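Local coordinates for pilin (Clostridioides difficile, PDB 6T8S), which is the major subunit of type IV pili, the thin surface fibres that this bacterium builds by polymerising many copies of the pilin, at residues A14-V19 with A64-K69; K71-G76 with T111-D116; G76-L81 with Y134-D139; V90-A95 with T126-K131. One frame throughout, in Å; residues are numbered along the deposited sequence.

From the N terminus, helix 9-37 comes first, and contact 1 closes the 44-residue excursion that returns the loop at A64-K69 to its early turns, before the first strand of the chain. The chain then enters the antiparallel sheet. Contact 2 sets the loop at T111-D116 over one face of the hairpin 70-75/78-83 and against its turn, while contact 3 pairs the second strand of that hairpin with strand 128-138. These two share G76 and cross along the chain. Contact 4, nested inside the loop closed by contact 3 and crossing contact 2, joins strand 90-92 to the start of strand 128-138. It also touches contact 1, where the backbone of I66 bonds T91 and its side chain meets V90.

Contact 1: residues A14-V19 with A64-K69; sequences AKVASV and ADIGGK
K15 opens the contact by laying its extended aliphatic chain across D65 at about a right angle, with K15 CD 3.5 Å from the carbonyl D65 O. Its CG stands anti to the carbonyl carbon (chi1 -71°), and the chain runs past the loop backbone so that the amine end leads away from it. One residue on, V16 is turned mainly to helix 94-104 and gives this loop little more than CG2, 4.4 Å from I66 CG2. S18 OG, anti to the backbone N (chi1 -175°), lies 3.0 Å from D65 OD2 in a weak and unsettled bond. A water bridges the same hydroxyl to the loop backbone, at 2.8 Å from S18 OG, and accepts from D65 N at 2.9 Å. V19 completes the apolar side with a single methyl: V19 CG2 sits 3.7 Å from I66 CG1 and 3.9 Å from A64 CB, its side chain crossing that of I66 at roughly a right angle. I66 also touches V90 and L92 of strand 90-92, and so joins the helix to that strand. A type I beta turn from A64 to G67 thus packs on the long N-terminal helix, the hallmark element of type IV pilins.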
loop_
_atom_site.group_PDB
_atom_site.type_symbol
_atom_site.label_atom_id
_atom_site.label_comp_id
_atom_site.label_asym_id
_atom_site.label_seq_id
_atom_site.Cartn_x
_atom_site.Cartn_y
_atom_site.Cartn_z
ATOM N N ALA A 14 11.718 9.449 -6.954
ATOM C CA ALA A 14 12.052 9.367 -5.513
ATOM C C ALA A 14 10.768 9.229 -4.680
ATOM O O ALA A 14 10.772 8.487 -3.692
ATOM C CB ALA A 14 12.882 10.565 -5.102
ATOM N N LYS A 15 9.658 9.854 -5.089
ATOM C CA LYS A 15 8.362 9.675 -4.368
ATOM C C LYS A 15 7.942 8.198 -4.418
ATOM O O LYS A 15 7.478 7.658 -3.395
ATOM C CB LYS A 15 7.287 10.562 -4.994
ATOM C CG LYS A 15 7.479 12.039 -4.716
ATOM C CD LYS A 15 6.425 12.902 -5.349
ATOM C CE LYS A 15 6.414 14.295 -4.762
ATOM N NZ LYS A 15 5.551 15.189 -5.558
ATOM N N VAL A 16 8.075 7.573 -5.585
ATOM C CA VAL A 16 7.803 6.115 -5.758
ATOM C C VAL A 16 8.738 5.321 -4.834
ATOM O O VAL A 16 8.258 4.409 -4.141
ATOM C CB VAL A 16 7.927 5.713 -7.240
ATOM C CG1 VAL A 16 8.114 4.220 -7.429
ATOM C CG2 VAL A 16 6.717 6.209 -8.022
ATOM N N ALA A 17 10.033 5.645 -4.799
ATOM C CA ALA A 17 11.001 4.909 -3.949
ATOM C C ALA A 17 10.585 5.035 -2.479
ATOM O O ALA A 17 10.714 4.058 -1.731
ATOM C CB ALA A 17 12.405 5.410 -4.178
ATOM N N SER A 18 10.110 6.208 -2.050
ATOM C CA SER A 18 9.628 6.459 -0.670
ATOM C C SER A 18 8.469 5.519 -0.306
ATOM O O SER A 18 8.473 4.948 0.795
ATOM C CB SER A 18 9.273 7.905 -0.493
ATOM O OG SER A 18 8.927 8.159 0.845
ATOM N N VAL A 19 7.521 5.319 -1.212
ATOM C CA VAL A 19 6.409 4.357 -0.993
ATOM C C VAL A 19 6.975 2.938 -0.877
ATOM O O VAL A 19 6.545 2.185 0.018
ATOM C CB VAL A 19 5.357 4.473 -2.107
ATOM C CG1 VAL A 19 4.307 3.379 -1.981
ATOM C CG2 VAL A 19 4.730 5.860 -2.095
ATOM N N ALA A 64 1.645 8.532 2.137
ATOM C CA ALA A 64 2.540 8.179 1.017
ATOM C C ALA A 64 3.019 9.464 0.335
ATOM O O ALA A 64 2.240 10.424 0.238
ATOM C CB ALA A 64 1.821 7.261 0.071
ATOM N N ASP A 65 4.255 9.484 -0.166
ATOM C CA ASP A 65 4.805 10.651 -0.909
ATOM C C ASP A 65 4.086 10.841 -2.256
ATOM O O ASP A 65 4.186 11.942 -2.820
ATOM C CB ASP A 65 6.315 10.514 -1.076
ATOM C CG ASP A 65 7.108 10.957 0.141
ATOM O OD1 ASP A 65 6.491 11.304 1.162
ATOM O OD2 ASP A 65 8.341 11.010 0.034
ATOM N N ILE A 66 3.356 9.835 -2.747
ATOM C CA ILE A 66 2.554 9.923 -4.008
ATOM C C ILE A 66 1.132 10.418 -3.693
ATOM O O ILE A 66 0.339 10.552 -4.645
ATOM C CB ILE A 66 2.542 8.577 -4.759
ATOM C CG1 ILE A 66 1.942 7.453 -3.909
ATOM C CG2 ILE A 66 3.937 8.244 -5.278
ATOM C CD1 ILE A 66 1.860 6.112 -4.597
ATOM N N GLY A 67 0.838 10.710 -2.428
ATOM C CA GLY A 67 -0.496 11.120 -1.940
ATOM C C GLY A 67 -1.187 9.993 -1.195
ATOM O O GLY A 67 -0.962 8.817 -1.551
ATOM N N GLY A 68 -2.006 10.319 -0.189
ATOM C CA GLY A 68 -2.944 9.359 0.418
ATOM C C GLY A 68 -2.467 8.810 1.750
ATOM O O GLY A 68 -1.255 8.527 1.912
ATOM N N LYS A 69 -3.383 8.677 2.705
ATOM C CA LYS A 69 -3.085 8.073 4.029
ATOM C C LYS A 69 -2.996 6.552 3.882
ATOM O O LYS A 69 -3.703 5.970 3.043
ATOM C CB LYS A 69 -4.173 8.417 5.045
ATOM C CG LYS A 69 -4.105 9.829 5.608
ATOM C CD LYS A 69 -5.240 10.129 6.561
ATOM C CE LYS A 69 -5.482 11.613 6.735
ATOM N NZ LYS A 69 -6.460 11.869 7.818
HETATM O O HOH W 1 6.180 7.633 1.063
#

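Contact 2: residues K71-G76 with T111-D116; sequences KLIKVG and TSVTAD
V113 turns toward the strand and meets V75 through one methyl each, V75 CG2 lying 4.4 Å from V113 CG1. The other branch of V75 does more of the touching. Set anti to the backbone N (chi1 -177°), V75 CG1 is carried against the loop backbone, 3.6 Å from T114 O and close to the carbonyl carbon of D116. I73, two residues earlier on the same side of the strand, reaches the other methyl of V113, I73 CD1 to V113 CG2 at 4.3 Å. V113 therefore turns one methyl to each strand residue, and it also rests on the ring of Y134, which I73 touches too. The strand belongs to the hairpin 70-75/78-83, whose two-residue turn begins at G76. The backbone angles of G76 and N77 are those of a type II' turn, with positive phi at the glycine. Over the sheet face carrying I73, V75, V80 and Y134 runs the loop between strands 109-110 and 128-138, which meets the turn through one backbone bond, G76 N to A115 O, nearly straight (168°) but weak at 3.3 Å. A115 and D116 are poorly ordered. T114, A115 and D116 turn their side chains away from the strand.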
loop_
_atom_site.group_PDB
_atom_site.type_symbol
_atom_site.label_atom_id
_atom_site.label_comp_id
_atom_site.label_asym_id
_atom_site.label_seq_id
_atom_site.Cartn_x
_atom_site.Cartn_y
_atom_site.Cartn_z
ATOM N N LYS A 71 -3.606 2.663 5.305
ATOM C CA LYS A 71 -4.315 1.777 6.268
ATOM C C LYS A 71 -4.138 0.324 5.825
ATOM O O LYS A 71 -3.670 0.099 4.696
ATOM C CB LYS A 71 -5.781 2.211 6.433
ATOM C CG LYS A 71 -6.718 1.925 5.280
ATOM C CD LYS A 71 -8.192 2.274 5.621
ATOM C CE LYS A 71 -8.911 1.200 6.413
ATOM N NZ LYS A 71 -10.301 1.569 6.798
ATOM N N LEU A 72 -4.472 -0.614 6.706
ATOM C CA LEU A 72 -4.354 -2.066 6.455
ATOM C C LEU A 72 -5.760 -2.655 6.361
ATOM O O LEU A 72 -6.559 -2.395 7.288
ATOM C CB LEU A 72 -3.575 -2.716 7.601
ATOM C CG LEU A 72 -2.100 -2.332 7.692
ATOM C CD1 LEU A 72 -1.477 -2.922 8.940
ATOM C CD2 LEU A 72 -1.347 -2.789 6.464
ATOM N N ILE A 73 -6.022 -3.399 5.288
ATOM C CA ILE A 73 -7.317 -4.084 5.041
ATOM C C ILE A 73 -7.065 -5.553 4.700
ATOM O O ILE A 73 -5.986 -5.912 4.164
ATOM C CB ILE A 73 -8.144 -3.371 3.956
ATOM C CG1 ILE A 73 -7.499 -3.474 2.573
ATOM C CG2 ILE A 73 -8.436 -1.933 4.386
ATOM C CD1 ILE A 73 -8.335 -2.900 1.443
ATOM N N LYS A 74 -8.070 -6.377 4.958
ATOM C CA LYS A 74 -8.065 -7.790 4.534
ATOM C C LYS A 74 -8.921 -7.877 3.271
ATOM O O LYS A 74 -10.043 -7.321 3.267
ATOM C CB LYS A 74 -8.529 -8.672 5.695
ATOM C CG LYS A 74 -8.544 -10.158 5.386
ATOM C CD LYS A 74 -8.517 -11.028 6.618
ATOM C CE LYS A 74 -9.263 -12.333 6.426
ATOM N NZ LYS A 74 -9.531 -12.996 7.725
ATOM N N VAL A 75 -8.374 -8.468 2.217
ATOM C CA VAL A 75 -9.085 -8.735 0.934
ATOM C C VAL A 75 -9.015 -10.245 0.706
ATOM O O VAL A 75 -7.926 -10.737 0.425
ATOM C CB VAL A 75 -8.487 -7.936 -0.234
ATOM C CG1 VAL A 75 -9.273 -8.158 -1.519
ATOM C CG2 VAL A 75 -8.414 -6.448 0.088
ATOM N N GLY A 76 -10.131 -10.955 0.895
ATOM C CA GLY A 76 -10.131 -12.429 0.983
ATOM C C GLY A 76 -9.170 -12.908 2.059
ATOM O O GLY A 76 -9.370 -12.551 3.234
ATOM N N THR A 111 -5.621 -1.155 -8.676
ATOM C CA THR A 111 -6.341 0.148 -8.703
ATOM C C THR A 111 -7.768 0.002 -8.155
ATOM O O THR A 111 -8.424 1.042 -7.965
ATOM C CB THR A 111 -6.308 0.742 -10.114
ATOM O OG1 THR A 111 -6.884 -0.188 -11.028
ATOM C CG2 THR A 111 -4.899 1.066 -10.563
ATOM N N SER A 112 -8.248 -1.221 -7.906
ATOM C CA SER A 112 -9.574 -1.469 -7.276
ATOM C C SER A 112 -9.574 -2.785 -6.497
ATOM O O SER A 112 -8.797 -3.699 -6.836
ATOM C CB SER A 112 -10.681 -1.470 -8.311
ATOM O OG SER A 112 -10.577 -2.615 -9.141
ATOM N N VAL A 113 -10.445 -2.869 -5.497
ATOM C CA VAL A 113 -10.737 -4.108 -4.726
ATOM C C VAL A 113 -12.221 -4.086 -4.373
ATOM O O VAL A 113 -12.801 -2.981 -4.309
ATOM C CB VAL A 113 -9.878 -4.219 -3.452
ATOM C CG1 VAL A 113 -8.392 -4.289 -3.770
ATOM C CG2 VAL A 113 -10.165 -3.088 -2.474
ATOM N N THR A 114 -12.796 -5.268 -4.170
ATOM C CA THR A 114 -14.005 -5.495 -3.336
ATOM C C THR A 114 -13.517 -6.129 -2.022
ATOM O O THR A 114 -12.282 -6.293 -1.877
ATOM C CB THR A 114 -15.049 -6.286 -4.134
ATOM O OG1 THR A 114 -14.579 -7.624 -4.288
ATOM C CG2 THR A 114 -15.319 -5.667 -5.489
ATOM N N ALA A 115 -14.423 -6.460 -1.090
ATOM C CA ALA A 115 -14.088 -7.091 0.213
ATOM C C ALA A 115 -13.529 -8.504 -0.017
ATOM O O ALA A 115 -12.802 -9.015 0.869
ATOM C CB ALA A 115 -15.306 -7.115 1.109
ATOM N N ASP A 116 -13.847 -9.109 -1.167
ATOM C CA ASP A 116 -13.470 -10.506 -1.506
ATOM C C ASP A 116 -12.291 -10.545 -2.484
ATOM O O ASP A 116 -11.482 -11.468 -2.342
ATOM C CB ASP A 116 -14.660 -11.266 -2.103
ATOM C CG ASP A 116 -15.749 -11.598 -1.095
ATOM O OD1 ASP A 116 -15.407 -11.855 0.079
ATOM O OD2 ASP A 116 -16.932 -11.596 -1.495
#

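Contact 3: residues G76-L81 with Y134-D139; sequences GNKLVL and YIVLID
L79 O is gripped by two consecutive amides, L137 N at 2.8 Å and I138 N at 3.3 Å from the same face of its carbonyl plane. The longer of the two bonds is the straighter, 171° at the hydrogen against 157°. Both L137 and I138 thus face L79, a classic beta bulge that shifts the antiparallel register by one residue. L79 N returns a bond to I138 O, and beyond the bulge L81 and I135 form a regular hydrogen-bonded pair, with amide and carbonyl bonded in both directions.

The extra residue also shapes the packing. L79 points CD2 into the angle between two neighbours and touches L137 CD1 and I138 CD1, each at 3.8 Å. L137 CD1 reaches on to L81 CB at 3.9 Å, and Y23 and K27 of helix 9-37 pack on L137. On the other side of the sheet V80 CG1, anti to the backbone N (chi1 173°), lies 3.7 Å from Y134 CB and meets the tyrosine ring at its edge, near the ring plane. At the end of the pairing K78 and D139 run side by side, pointing the same way, with K78 NZ 4.2 Å from D139 OD1, beyond a salt bridge. The contact is therefore held chiefly by backbone bonds and buried aliphatic packing, and the K78-D139 charges probably add only a diffuse attraction at its exposed end.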
loop_
_atom_site.group_PDB
_atom_site.type_symbol
_atom_site.label_atom_id
_atom_site.label_comp_id
_atom_site.label_asym_id
_atom_site.label_seq_id
_atom_site.Cartn_x
_atom_site.Cartn_y
_atom_site.Cartn_z
ATOM N N GLY A 76 -10.131 -10.955 0.895
ATOM C CA GLY A 76 -10.131 -12.429 0.983
ATOM C C GLY A 76 -9.170 -12.908 2.059
ATOM O O GLY A 76 -9.370 -12.551 3.234
ATOM N N ASN A 77 -8.144 -13.665 1.670
ATOM C CA ASN A 77 -7.127 -14.250 2.584
ATOM C C ASN A 77 -5.893 -13.335 2.666
ATOM O O ASN A 77 -4.984 -13.658 3.450
ATOM C CB ASN A 77 -6.723 -15.661 2.137
ATOM C CG ASN A 77 -6.227 -15.717 0.703
ATOM O OD1 ASN A 77 -6.802 -15.086 -0.185
ATOM N ND2 ASN A 77 -5.159 -16.463 0.461
ATOM N N LYS A 78 -5.860 -12.230 1.909
ATOM C CA LYS A 78 -4.645 -11.383 1.748
ATOM C C LYS A 78 -4.687 -10.175 2.688
ATOM O O LYS A 78 -5.771 -9.590 2.870
ATOM C CB LYS A 78 -4.525 -10.933 0.291
ATOM C CG LYS A 78 -4.262 -12.068 -0.692
ATOM C CD LYS A 78 -4.132 -11.587 -2.109
ATOM C CE LYS A 78 -4.039 -12.703 -3.129
ATOM N NZ LYS A 78 -5.231 -13.580 -3.068
ATOM N N LEU A 79 -3.526 -9.792 3.223
ATOM C CA LEU A 79 -3.304 -8.462 3.845
ATOM C C LEU A 79 -2.885 -7.478 2.758
ATOM O O LEU A 79 -1.940 -7.787 2.007
ATOM C CB LEU A 79 -2.220 -8.521 4.923
ATOM C CG LEU A 79 -1.920 -7.174 5.575
ATOM C CD1 LEU A 79 -3.148 -6.636 6.289
ATOM C CD2 LEU A 79 -0.747 -7.270 6.533
ATOM N N VAL A 80 -3.543 -6.318 2.719
ATOM C CA VAL A 80 -3.354 -5.298 1.653
ATOM C C VAL A 80 -3.053 -3.953 2.317
ATOM O O VAL A 80 -3.757 -3.558 3.275
ATOM C CB VAL A 80 -4.591 -5.230 0.737
ATOM C CG1 VAL A 80 -4.506 -4.082 -0.254
ATOM C CG2 VAL A 80 -4.808 -6.555 0.019
ATOM N N LEU A 81 -2.034 -3.267 1.813
ATOM C CA LEU A 81 -1.749 -1.870 2.176
ATOM C C LEU A 81 -2.600 -0.989 1.254
ATOM O O LEU A 81 -2.388 -1.004 0.030
ATOM C CB LEU A 81 -0.252 -1.589 2.011
ATOM C CG LEU A 81 0.175 -0.159 2.324
ATOM C CD1 LEU A 81 -0.044 0.176 3.791
ATOM C CD2 LEU A 81 1.629 0.071 1.913
ATOM N N TYR A 134 -3.825 0.020 -3.955
ATOM C CA TYR A 134 -3.742 -1.171 -3.089
ATOM C C TYR A 134 -2.471 -1.959 -3.421
ATOM O O TYR A 134 -2.225 -2.222 -4.603
ATOM C CB TYR A 134 -4.999 -2.016 -3.294
ATOM C CG TYR A 134 -6.274 -1.283 -2.981
ATOM C CD1 TYR A 134 -6.755 -1.199 -1.683
ATOM C CD2 TYR A 134 -6.972 -0.628 -3.982
ATOM C CE1 TYR A 134 -7.939 -0.533 -1.397
ATOM C CE2 TYR A 134 -8.146 0.056 -3.712
ATOM C CZ TYR A 134 -8.635 0.093 -2.419
ATOM O OH TYR A 134 -9.788 0.782 -2.148
ATOM N N ILE A 135 -1.689 -2.326 -2.399
ATOM C CA ILE A 135 -0.485 -3.193 -2.583
ATOM C C ILE A 135 -0.576 -4.382 -1.624
ATOM O O ILE A 135 -0.593 -4.187 -0.397
ATOM C CB ILE A 135 0.849 -2.435 -2.426
ATOM C CG1 ILE A 135 0.869 -1.104 -3.186
ATOM C CG2 ILE A 135 1.986 -3.344 -2.876
ATOM C CD1 ILE A 135 2.161 -0.318 -3.049
ATOM N N VAL A 136 -0.600 -5.591 -2.176
ATOM C CA VAL A 136 -0.630 -6.833 -1.354
ATOM C C VAL A 136 0.651 -6.885 -0.509
ATOM O O VAL A 136 1.749 -6.771 -1.104
ATOM C CB VAL A 136 -0.760 -8.083 -2.232
ATOM C CG1 VAL A 136 -0.653 -9.352 -1.405
ATOM C CG2 VAL A 136 -2.066 -8.067 -3.014
ATOM N N LEU A 137 0.511 -7.058 0.806
ATOM C CA LEU A 137 1.656 -7.237 1.757
ATOM C C LEU A 137 1.912 -8.725 2.017
ATOM O O LEU A 137 3.090 -9.148 1.972
ATOM C CB LEU A 137 1.325 -6.561 3.084
ATOM C CG LEU A 137 1.354 -5.041 3.089
ATOM C CD1 LEU A 137 0.793 -4.511 4.402
ATOM C CD2 LEU A 137 2.770 -4.533 2.883
ATOM N N ILE A 138 0.849 -9.468 2.318
ATOM C CA ILE A 138 0.923 -10.904 2.718
ATOM C C ILE A 138 -0.082 -11.668 1.864
ATOM O O ILE A 138 -1.276 -11.379 1.954
ATOM C CB ILE A 138 0.690 -11.104 4.230
ATOM C CG1 ILE A 138 1.628 -10.233 5.076
ATOM C CG2 ILE A 138 0.806 -12.586 4.579
ATOM C CD1 ILE A 138 1.437 -10.343 6.575
ATOM N N ASP A 139 0.436 -12.594 1.057
ATOM C CA ASP A 139 -0.306 -13.486 0.135
ATOM C C ASP A 139 -0.296 -14.893 0.743
ATOM O O ASP A 139 0.791 -15.491 0.766
ATOM C CB ASP A 139 0.368 -13.444 -1.244
ATOM C CG ASP A 139 -0.556 -13.723 -2.415
ATOM O OD1 ASP A 139 -1.256 -14.758 -2.379
ATOM O OD2 ASP A 139 -0.567 -12.900 -3.351
#

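Contact 4: residues V90-A95 with T126-K131; sequences VTLTEA and TKVDNK
V128 fills the tight part of this contact, its two methyls divided between V90 and L92. V128 CG1 lies 3.7 Å from V90 CG2, the two side chains crossing at a slant, while V128 CG2 comes to 4.1 Å from L92 CD1, those side chains lying alongside. The backbones beneath are well matched: L92 and V128 exchange two bonds, N to O, of 2.9 Å each and 165° at the hydrogen. L133 packs on the same apolar face.

The opposite face is looser and wet. T91 OG1 is bridged by a water to D129, the water donating to D129 OD1 at 2.6 Å, and N130 N makes only a weak 3.5 Å bond to T91 OG1. Near the helix start, K127 slants across E94, K127 CG to E94 CG at 3.6 Å. A bend at its last torsion (chi4 -58°) brings K127 NZ beside the first turn of the helix, yet 4.4 Å from E94 OE2, too far for a salt bridge.

N130, with positive phi (59°), and K131 both face V90, forming a G1 beta bulge. At the other end T93 N-caps helix 94-104 and its amide is bonded by Q96, so the motif is a bulged antiparallel strand pair running into a capped helix.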
loop_
_atom_site.group_PDB
_atom_site.type_symbol
_atom_site.label_atom_id
_atom_site.label_comp_id
_atom_site.label_asym_id
_atom_site.label_seq_id
_atom_site.Cartn_x
_atom_site.Cartn_y
_atom_site.Cartn_z
ATOM N N VAL A 90 -3.787 8.504 -4.539
ATOM C CA VAL A 90 -2.406 8.644 -5.081
ATOM C C VAL A 90 -2.476 9.338 -6.437
ATOM O O VAL A 90 -3.533 9.275 -7.113
ATOM C CB VAL A 90 -1.690 7.289 -5.190
ATOM C CG1 VAL A 90 -1.784 6.500 -3.898
ATOM C CG2 VAL A 90 -2.168 6.469 -6.371
ATOM N N THR A 91 -1.361 9.939 -6.842
ATOM C CA THR A 91 -1.150 10.399 -8.227
ATOM C C THR A 91 0.105 9.709 -8.775
ATOM O O THR A 91 1.149 9.769 -8.105
ATOM C CB THR A 91 -1.119 11.930 -8.284
ATOM O OG1 THR A 91 -2.401 12.378 -7.843
ATOM C CG2 THR A 91 -0.844 12.455 -9.675
ATOM N N LEU A 92 -0.023 9.081 -9.941
ATOM C CA LEU A 92 1.075 8.373 -10.648
ATOM C C LEU A 92 1.066 8.759 -12.125
ATOM O O LEU A 92 0.026 8.580 -12.800
ATOM C CB LEU A 92 0.914 6.856 -10.485
ATOM C CG LEU A 92 1.053 6.324 -9.058
ATOM C CD1 LEU A 92 0.625 4.864 -8.976
ATOM C CD2 LEU A 92 2.486 6.494 -8.562
ATOM N N THR A 93 2.203 9.239 -12.615
ATOM C CA THR A 93 2.527 9.239 -14.061
ATOM C C THR A 93 2.762 7.795 -14.523
ATOM O O THR A 93 2.942 6.902 -13.662
ATOM C CB THR A 93 3.744 10.126 -14.326
ATOM O OG1 THR A 93 4.868 9.448 -13.756
ATOM C CG2 THR A 93 3.581 11.519 -13.754
ATOM N N GLU A 94 2.797 7.569 -15.836
ATOM C CA GLU A 94 3.146 6.252 -16.418
ATOM C C GLU A 94 4.553 5.855 -15.958
ATOM O O GLU A 94 4.743 4.680 -15.577
ATOM C CB GLU A 94 3.064 6.301 -17.943
ATOM C CG GLU A 94 1.646 6.490 -18.450
ATOM C CD GLU A 94 1.482 6.353 -19.956
ATOM O OE1 GLU A 94 2.333 5.693 -20.597
ATOM O OE2 GLU A 94 0.502 6.908 -20.480
ATOM N N ALA A 95 5.499 6.801 -15.949
ATOM C CA ALA A 95 6.899 6.537 -15.536
ATOM C C ALA A 95 6.929 6.103 -14.061
ATOM O O ALA A 95 7.720 5.190 -13.726
ATOM C CB ALA A 95 7.772 7.741 -15.789
ATOM N N THR A 126 -0.120 2.704 -16.918
ATOM C CA THR A 126 -1.276 3.273 -16.169
ATOM C C THR A 126 -0.924 4.645 -15.572
ATOM O O THR A 126 0.134 4.765 -14.945
ATOM C CB THR A 126 -1.776 2.350 -15.054
ATOM O OG1 THR A 126 -2.039 1.067 -15.614
ATOM C CG2 THR A 126 -3.039 2.876 -14.408
ATOM N N LYS A 127 -1.782 5.643 -15.803
ATOM C CA LYS A 127 -1.810 6.942 -15.084
ATOM C C LYS A 127 -2.881 6.842 -14.001
ATOM O O LYS A 127 -3.970 6.288 -14.282
ATOM C CB LYS A 127 -2.152 8.108 -16.017
ATOM C CG LYS A 127 -1.124 8.415 -17.098
ATOM C CD LYS A 127 -1.177 9.863 -17.597
ATOM C CE LYS A 127 0.058 10.299 -18.376
ATOM N NZ LYS A 127 1.331 10.181 -17.604
ATOM N N VAL A 128 -2.592 7.345 -12.810
ATOM C CA VAL A 128 -3.581 7.394 -11.697
ATOM C C VAL A 128 -3.732 8.849 -11.278
ATOM O O VAL A 128 -2.719 9.492 -10.937
ATOM C CB VAL A 128 -3.184 6.491 -10.517
ATOM C CG1 VAL A 128 -4.245 6.525 -9.440
ATOM C CG2 VAL A 128 -2.919 5.049 -10.951
ATOM N N ASP A 129 -4.960 9.362 -11.322
ATOM C CA ASP A 129 -5.257 10.777 -10.986
ATOM C C ASP A 129 -6.119 10.820 -9.718
ATOM O O ASP A 129 -7.361 10.749 -9.832
ATOM C CB ASP A 129 -5.932 11.503 -12.151
ATOM C CG ASP A 129 -6.278 12.948 -11.829
ATOM O OD1 ASP A 129 -5.808 13.456 -10.787
ATOM O OD2 ASP A 129 -7.049 13.547 -12.606
ATOM N N ASN A 130 -5.479 10.905 -8.552
ATOM C CA ASN A 130 -6.151 11.056 -7.234
ATOM C C ASN A 130 -7.102 9.876 -6.976
ATOM O O ASN A 130 -8.307 10.123 -6.677
ATOM C CB ASN A 130 -6.902 12.386 -7.139
ATOM C CG ASN A 130 -7.241 12.760 -5.715
ATOM O OD1 ASN A 130 -6.511 12.422 -4.791
ATOM N ND2 ASN A 130 -8.351 13.458 -5.525
ATOM N N LYS A 131 -6.590 8.640 -7.028
ATOM C CA LYS A 131 -7.384 7.417 -6.751
ATOM C C LYS A 131 -6.693 6.579 -5.669
ATOM O O LYS A 131 -5.449 6.549 -5.609
ATOM C CB LYS A 131 -7.588 6.596 -8.025
ATOM C CG LYS A 131 -8.242 7.329 -9.188
ATOM C CD LYS A 131 -9.662 7.782 -8.906
ATOM C CE LYS A 131 -10.283 8.523 -10.076
ATOM N NZ LYS A 131 -11.599 9.104 -9.712
HETATM O O HOH W 2 -3.898 14.249 -9.289
#